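Local coordinates for protein galactitol 1-phosphate 5-dehydrogenase (Escherichia coli, PDB 4UEJ) that oxidises galactitol 1-phosphate to D-tagatose 6-phosphate with NAD(+), as a zinc-containing homodimeric member of the alcohol dehydrogenase family, at residues A[84-89]-A[106-111]; A[99-104]-A[286-291]; A[245-250]-A[270-275]. All blocks are in the same frame, centred on the assembly; numbering follows the deposited sequence.

Contact 1: A[84-89]-A[106-111]. With ZN (zinc ion), chain C.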
# COMPACT_ATOMS: atom_id res chain seq x y z
N VAL A 84 -10.10 23.63 13.32
CA VAL A 84 -9.07 22.63 13.06
C VAL A 84 -9.17 21.65 14.22
O VAL A 84 -8.69 21.93 15.31
CB VAL A 84 -7.67 23.26 12.99
CG1 VAL A 84 -6.61 22.21 12.66
CG2 VAL A 84 -7.65 24.39 11.98
N PRO A 85 -9.85 20.52 14.00
CA PRO A 85 -10.33 19.78 15.18
C PRO A 85 -9.28 18.95 15.91
O PRO A 85 -9.47 18.66 17.09
CB PRO A 85 -11.43 18.88 14.61
CG PRO A 85 -11.08 18.73 13.14
CD PRO A 85 -10.49 20.06 12.75
N LEU A 86 -8.20 18.58 15.22
CA LEU A 86 -7.12 17.80 15.85
C LEU A 86 -6.25 18.70 16.69
O LEU A 86 -5.86 19.78 16.25
CB LEU A 86 -6.26 17.12 14.78
CG LEU A 86 -4.98 16.47 15.35
CD1 LEU A 86 -5.41 15.26 16.04
CD2 LEU A 86 -3.95 16.15 14.32
N LEU A 87 -5.91 18.26 17.90
CA LEU A 87 -4.91 18.96 18.68
C LEU A 87 -3.77 18.01 19.01
O LEU A 87 -3.85 17.23 19.96
CB LEU A 87 -5.50 19.54 19.97
CG LEU A 87 -4.56 20.44 20.78
CD1 LEU A 87 -4.25 21.73 20.03
CD2 LEU A 87 -5.11 20.73 22.18
N PRO A 88 -2.70 18.05 18.20
CA PRO A 88 -1.51 17.27 18.53
C PRO A 88 -0.80 17.85 19.75
O PRO A 88 -1.07 19.00 20.15
CB PRO A 88 -0.64 17.37 17.27
CG PRO A 88 -1.13 18.55 16.54
CD PRO A 88 -2.54 18.85 16.97
N CYS A 89 0.12 17.08 20.33
CA CYS A 89 0.85 17.52 21.51
C CYS A 89 2.00 18.46 21.14
O CYS A 89 2.45 19.27 21.96
CB CYS A 89 1.38 16.32 22.31
SG CYS A 89 2.92 15.57 21.69
N TYR A 106 -3.07 12.93 21.09
CA TYR A 106 -3.78 14.04 20.47
C TYR A 106 -5.22 14.11 20.94
O TYR A 106 -5.83 13.09 21.29
CB TYR A 106 -3.70 13.96 18.93
CG TYR A 106 -4.45 12.84 18.21
CD1 TYR A 106 -5.84 12.85 18.08
CD2 TYR A 106 -3.75 11.82 17.58
CE1 TYR A 106 -6.50 11.86 17.37
CE2 TYR A 106 -4.40 10.82 16.88
CZ TYR A 106 -5.78 10.84 16.78
OH TYR A 106 -6.42 9.85 16.09
N ASP A 107 -5.75 15.33 21.00
CA ASP A 107 -7.16 15.53 21.28
C ASP A 107 -7.87 15.71 19.95
O ASP A 107 -7.25 15.98 18.92
CB ASP A 107 -7.39 16.76 22.17
CG ASP A 107 -8.64 16.64 23.02
OD1 ASP A 107 -9.48 15.74 22.76
OD2 ASP A 107 -8.78 17.45 23.95
N PHE A 108 -9.18 15.52 19.95
CA PHE A 108 -9.92 15.72 18.71
C PHE A 108 -11.29 16.27 19.02
O PHE A 108 -12.09 15.62 19.70
CB PHE A 108 -10.02 14.43 17.90
CG PHE A 108 -10.43 14.66 16.49
CD1 PHE A 108 -11.77 14.75 16.15
CD2 PHE A 108 -9.48 14.83 15.51
CE1 PHE A 108 -12.14 14.99 14.85
CE2 PHE A 108 -9.85 15.07 14.22
CZ PHE A 108 -11.18 15.13 13.88
N ILE A 109 -11.55 17.48 18.54
CA ILE A 109 -12.81 18.15 18.78
C ILE A 109 -13.93 17.39 18.07
O ILE A 109 -13.89 17.20 16.86
CB ILE A 109 -12.72 19.61 18.32
CG1 ILE A 109 -11.75 20.37 19.22
CG2 ILE A 109 -14.10 20.27 18.27
CD1 ILE A 109 -11.16 21.60 18.57
N GLY A 110 -14.91 16.92 18.83
CA GLY A 110 -16.02 16.18 18.28
C GLY A 110 -15.82 14.67 18.27
O GLY A 110 -16.59 13.94 17.66
N SER A 111 -14.78 14.20 18.95
CA SER A 111 -14.55 12.76 19.05
C SER A 111 -13.94 12.41 20.40
O SER A 111 -14.49 11.61 21.16
CB SER A 111 -13.65 12.27 17.91
OG SER A 111 -13.43 10.87 18.00
ZN ZN C . 2.61 14.60 19.58
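Pro-85 lies over one face of the Phe-108 ring, the two side chains running side by side and pointing the same way. Pro-85 CB stands 4.1 Å from the Phe-108 ring centroid in a CH-pi contact displaced toward the rim, and Pro-85 CG comes within 3.7 Å of Phe-108 CZ. Phe-108 extends its CG anti to the backbone N (chi1 -165°), which carries the ring back across the strand pair until its CD2 is 4.0 Å from Leu-86 CB. The backbones form a short two-stranded antiparallel sheet, 86-87 against 107-108, whose connecting loop carries Cys-92, Cys-95 and Cys-103; with Cys-89 they bind the second, four-cysteine zinc of this dehydrogenase family. Leu-87 and Asp-107 are the hydrogen-bonded pair, with Leu-87 N to Asp-107 O at 2.8 Å and Asp-107 N to Leu-87 O at 2.9 Å. Two residues further, Ile-109 N reaches Pro-85 O at 2.8 Å in a nearly straight bond (174°), and the branched Ile-109 side chain rests against the backbone of Pro-85. Beyond the pair, Phe-108 meets His-59, a ligand of the catalytic zinc, edge-to-face. An alanine in place of Phe-108 would probably leave the Pro-85 ring without its aromatic partner and take away the edge-to-face neighbour of His-59.

Contact 2: A[99-104]-A[286-291]. With ZN (zinc ion), chain C.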
# COMPACT_ATOMS: atom_id res chain seq x y z
N PHE A 99 4.40 14.46 11.71
CA PHE A 99 3.46 13.35 11.67
C PHE A 99 2.36 13.53 12.72
O PHE A 99 2.27 12.75 13.66
CB PHE A 99 4.19 12.03 11.92
CG PHE A 99 5.26 11.73 10.90
CD1 PHE A 99 5.26 12.34 9.65
CD2 PHE A 99 6.27 10.83 11.19
CE1 PHE A 99 6.23 12.05 8.72
CE2 PHE A 99 7.24 10.53 10.26
CZ PHE A 99 7.23 11.15 9.02
N TYR A 100 1.53 14.55 12.55
CA TYR A 100 0.62 14.98 13.61
C TYR A 100 -0.47 13.96 13.86
O TYR A 100 -0.92 13.77 14.99
CB TYR A 100 -0.01 16.32 13.28
CG TYR A 100 1.01 17.40 13.05
CD1 TYR A 100 1.80 17.87 14.10
CD2 TYR A 100 1.18 17.98 11.79
CE1 TYR A 100 2.73 18.86 13.90
CE2 TYR A 100 2.12 18.97 11.59
CZ TYR A 100 2.89 19.41 12.64
OH TYR A 100 3.82 20.40 12.44
N SER A 101 -0.88 13.31 12.79
CA SER A 101 -1.95 12.33 12.88
C SER A 101 -1.47 11.02 13.49
O SER A 101 -2.28 10.13 13.75
CB SER A 101 -2.56 12.12 11.49
OG SER A 101 -3.03 13.36 11.01
N GLN A 102 -0.16 10.92 13.74
CA GLN A 102 0.38 9.78 14.47
C GLN A 102 0.78 10.17 15.89
O GLN A 102 1.43 9.39 16.60
CB GLN A 102 1.58 9.18 13.74
CG GLN A 102 1.20 8.39 12.48
CD GLN A 102 0.89 9.29 11.30
OE1 GLN A 102 1.64 10.22 11.01
NE2 GLN A 102 -0.22 9.03 10.62
N CYS A 103 0.40 11.36 16.32
CA CYS A 103 0.62 11.74 17.71
C CYS A 103 -0.10 10.75 18.62
O CYS A 103 -1.26 10.41 18.37
CB CYS A 103 0.13 13.17 17.97
SG CYS A 103 0.34 13.67 19.67
N ALA A 104 0.57 10.24 19.64
CA ALA A 104 -0.04 9.25 20.53
C ALA A 104 -0.98 9.93 21.52
O ALA A 104 -1.90 9.31 22.05
CB ALA A 104 1.03 8.45 21.26
N SER A 286 -4.05 6.96 4.40
CA SER A 286 -4.21 8.37 4.64
C SER A 286 -4.97 8.52 5.95
O SER A 286 -5.93 7.79 6.20
CB SER A 286 -4.94 9.07 3.48
OG SER A 286 -4.90 10.48 3.65
N TRP A 287 -4.51 9.41 6.80
CA TRP A 287 -5.17 9.55 8.09
C TRP A 287 -5.27 11.00 8.41
O TRP A 287 -4.28 11.73 8.42
CB TRP A 287 -4.42 8.81 9.20
CG TRP A 287 -5.19 8.74 10.49
CD1 TRP A 287 -4.81 9.22 11.71
CD2 TRP A 287 -6.50 8.19 10.67
NE1 TRP A 287 -5.79 8.98 12.64
CE2 TRP A 287 -6.84 8.35 12.03
CE3 TRP A 287 -7.41 7.55 9.82
CZ2 TRP A 287 -8.05 7.91 12.55
CZ3 TRP A 287 -8.61 7.12 10.34
CH2 TRP A 287 -8.93 7.30 11.70
N MET A 288 -6.51 11.41 8.64
CA MET A 288 -6.85 12.79 8.94
C MET A 288 -6.43 13.73 7.81
O MET A 288 -6.63 13.42 6.64
CB MET A 288 -6.23 13.21 10.27
CG MET A 288 -6.81 12.42 11.42
SD MET A 288 -6.54 13.19 13.02
CE MET A 288 -5.33 12.09 13.74
N ASN A 289 -5.92 14.90 8.16
CA ASN A 289 -5.76 15.93 7.16
C ASN A 289 -4.81 17.06 7.50
O ASN A 289 -5.14 18.24 7.33
CB ASN A 289 -7.16 16.51 6.83
CG ASN A 289 -8.10 16.58 8.05
OD1 ASN A 289 -8.31 15.60 8.79
ND2 ASN A 289 -8.72 17.73 8.22
N TYR A 290 -3.62 16.71 7.96
CA TYR A 290 -2.69 17.70 8.46
C TYR A 290 -1.30 17.46 7.95
O TYR A 290 -0.92 16.33 7.64
CB TYR A 290 -2.66 17.71 9.99
CG TYR A 290 -4.05 17.83 10.54
CD1 TYR A 290 -4.67 19.06 10.60
CD2 TYR A 290 -4.75 16.71 10.95
CE1 TYR A 290 -5.96 19.18 11.06
CE2 TYR A 290 -6.03 16.82 11.43
CZ TYR A 290 -6.63 18.07 11.48
OH TYR A 290 -7.91 18.21 11.94
N SER A 291 -0.55 18.55 7.86
CA SER A 291 0.85 18.48 7.51
C SER A 291 1.54 19.73 8.04
O SER A 291 0.89 20.63 8.57
CB SER A 291 1.03 18.35 5.99
OG SER A 291 0.46 19.44 5.30
ZN ZN C . 2.61 14.60 19.58
O HOH W 1 -0.11 14.82 9.85
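Small as it is, Ser-101 is the most covered residue of this contact, its side chain meeting Trp-287 and Tyr-290, although the segments share just one direct hydrogen bond, and that a weak one. Ser-101 OG gives it to Trp-287 O at 3.3 Å. The hydroxyl gets there because OG stands anti to its own carbonyl carbon (chi1 -58°), leaning toward 286-291. Ser-101 OG also meets the edge of the Tyr-290 ring, near the ring plane, 3.8 Å from Tyr-290 CD2. Trp-287 presents an edge too: Ser-101 O lies at the rim of the indole, near its plane, 3.4 Å from Trp-287 CD1.

Tyr-100, on the same 3-10 turn, turns its ring edge to the backbone of Ser-291, with CE2 3.7 Å from Ser-291 O, and its CD2 is 4.2 Å from Tyr-290 CB. A water adds a polar link between the loops, donating to Tyr-290 O at 2.8 Å and accepting a weak bond from Ser-101 N. Trp-294 extends the aromatic cluster, stacking on Tyr-290 and meeting Tyr-100 edge-to-face. Gln-102 faces the dimer partner, its NE2 bonded to the carbonyl oxygen of Arg-278 of the second subunit; Trp-287 N bonds Glu-280 of that same subunit.

Cys-103, 2.5 Å from the zinc through SG, completes the four-cysteine site with Cys-89, Cys-92 and Cys-95. The arrangement is thus that of the zinc-binding lobe of a zinc-containing alcohol dehydrogenase, seated against the loop that follows the last strand of the Rossmann-type sheet.

Contact 3: A[245-250]-A[270-275]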
# COMPACT_ATOMS: atom_id res chain seq x y z
N LEU A 245 -12.67 -3.70 -4.68
CA LEU A 245 -12.94 -3.20 -6.02
C LEU A 245 -11.75 -2.39 -6.54
O LEU A 245 -11.34 -2.53 -7.70
CB LEU A 245 -14.20 -2.34 -6.03
CG LEU A 245 -14.51 -1.71 -7.39
CD1 LEU A 245 -14.92 -2.78 -8.36
CD2 LEU A 245 -15.60 -0.66 -7.24
N ALA A 246 -11.19 -1.56 -5.67
CA ALA A 246 -10.10 -0.68 -6.06
C ALA A 246 -8.92 -1.51 -6.57
O ALA A 246 -8.31 -1.20 -7.59
CB ALA A 246 -9.70 0.21 -4.89
N VAL A 247 -8.61 -2.59 -5.85
CA VAL A 247 -7.51 -3.44 -6.26
C VAL A 247 -7.83 -4.14 -7.57
O VAL A 247 -6.99 -4.24 -8.46
CB VAL A 247 -7.18 -4.49 -5.18
CG1 VAL A 247 -6.16 -5.51 -5.70
CG2 VAL A 247 -6.66 -3.78 -3.94
N GLU A 248 -9.07 -4.61 -7.70
CA GLU A 248 -9.47 -5.34 -8.90
C GLU A 248 -9.48 -4.47 -10.17
O GLU A 248 -9.15 -4.95 -11.25
CB GLU A 248 -10.84 -5.99 -8.71
CG GLU A 248 -10.79 -7.18 -7.75
CD GLU A 248 -10.01 -8.36 -8.31
OE1 GLU A 248 -9.93 -8.49 -9.56
OE2 GLU A 248 -9.47 -9.16 -7.53
N ILE A 249 -9.83 -3.19 -10.04
CA ILE A 249 -9.92 -2.37 -11.24
C ILE A 249 -8.63 -1.65 -11.55
O ILE A 249 -8.45 -1.16 -12.66
CB ILE A 249 -11.05 -1.32 -11.15
CG1 ILE A 249 -10.72 -0.25 -10.11
CG2 ILE A 249 -12.37 -2.02 -10.87
CD1 ILE A 249 -11.75 0.86 -10.06
N ALA A 250 -7.71 -1.61 -10.58
CA ALA A 250 -6.53 -0.77 -10.72
C ALA A 250 -5.70 -1.11 -11.96
O ALA A 250 -5.58 -2.27 -12.34
CB ALA A 250 -5.66 -0.87 -9.47
N SER A 270 -6.50 -14.77 -2.42
CA SER A 270 -5.10 -14.74 -2.78
C SER A 270 -4.93 -14.10 -4.16
O SER A 270 -3.92 -13.44 -4.43
CB SER A 270 -4.50 -16.16 -2.77
OG SER A 270 -5.24 -17.03 -3.59
N ALA A 271 -5.94 -14.29 -5.01
CA ALA A 271 -5.94 -13.69 -6.33
C ALA A 271 -5.92 -12.17 -6.23
O ALA A 271 -5.08 -11.52 -6.86
CB ALA A 271 -7.15 -14.16 -7.13
N THR A 272 -6.83 -11.61 -5.44
CA THR A 272 -6.90 -10.16 -5.29
C THR A 272 -5.65 -9.63 -4.62
O THR A 272 -5.09 -8.62 -5.06
CB THR A 272 -8.14 -9.72 -4.48
OG1 THR A 272 -9.33 -10.18 -5.12
CG2 THR A 272 -8.19 -8.20 -4.34
N PHE A 273 -5.20 -10.30 -3.56
CA PHE A 273 -3.97 -9.88 -2.91
C PHE A 273 -2.82 -9.90 -3.92
O PHE A 273 -2.02 -8.97 -3.97
CB PHE A 273 -3.62 -10.77 -1.72
CG PHE A 273 -2.29 -10.46 -1.10
CD1 PHE A 273 -2.18 -9.47 -0.15
CD2 PHE A 273 -1.14 -11.14 -1.49
CE1 PHE A 273 -0.95 -9.18 0.42
CE2 PHE A 273 0.09 -10.85 -0.93
CZ PHE A 273 0.18 -9.86 0.02
N GLY A 274 -2.77 -10.96 -4.71
CA GLY A 274 -1.74 -11.12 -5.72
C GLY A 274 -1.69 -9.99 -6.73
O GLY A 274 -0.62 -9.66 -7.24
N LYS A 275 -2.84 -9.38 -7.01
CA LYS A 275 -2.88 -8.26 -7.94
C LYS A 275 -2.18 -7.04 -7.37
O LYS A 275 -1.66 -6.23 -8.13
CB LYS A 275 -4.33 -7.91 -8.31
CG LYS A 275 -4.97 -8.98 -9.18
CD LYS A 275 -6.36 -8.56 -9.67
CE LYS A 275 -6.90 -9.62 -10.62
NZ LYS A 275 -8.18 -9.20 -11.31
O HOH W 2 -7.41 -6.95 -12.65
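Helix segments 245-249 and 270-275 cross at 64°, their axes approaching to 9.1 Å, with Glu-248 and Thr-272 closest in the backbone. Glu-248 spans the gap with a carboxylate that grips two donors, one on each oxygen. Glu-248 OE2 accepts from Thr-272 OG1 at 2.6 Å on its anti lone pair, while Lys-275 NZ forms a salt bridge with OE1 of Glu-248 at 2.6 Å, on the syn side and 24° out of the carboxylate plane. The bend of the Glu-248 chain at chi2 (-68°) brings the acid round to both partners, whereas Lys-275 runs extended beyond CG and crosses it at about a right angle. These two bonds largely fix the rotation of the carboxylate. A water joins the same lysine, NZ at 2.7 Å, to Glu-248 O. Beside this polar group Val-247 packs CG1 against Thr-272 CG2 at 3.6 Å. Lys-279, a turn further on, bonds the carbonyl oxygens of Val-247 and Ala-250 at the end of helix 240-249. That helix rests on strands 231-235 and 255-258 of the parallel Rossmann-type sheet, with helix 217-223 alongside, while helix 270-278 reaches the second subunit through Ser-270 and Phe-273.

In the fold
Contacts 1 and 2 are neighbours, with centres 10 Å apart, and their segments alternate along the chain: 84-89, 99-104, 106-111, then 286-291 far downstream. They share the four-cysteine zinc, to which contact 1 brings Cys-89 and contact 2 Cys-103, and Tyr-290 of contact 2 packs against Pro-85 of contact 1. Contact 2 thereby ties the GroES-like region to the coenzyme-binding region. Contact 3 lies wholly within the latter, and its segments fall between the two of contact 2; its centre is 27 Å from that of contact 2 and 35 Å from that of contact 1. Contacts 2 and 3 both touch the second subunit, so the zinc lobe and the Rossmann-type domain each take part in the dimer.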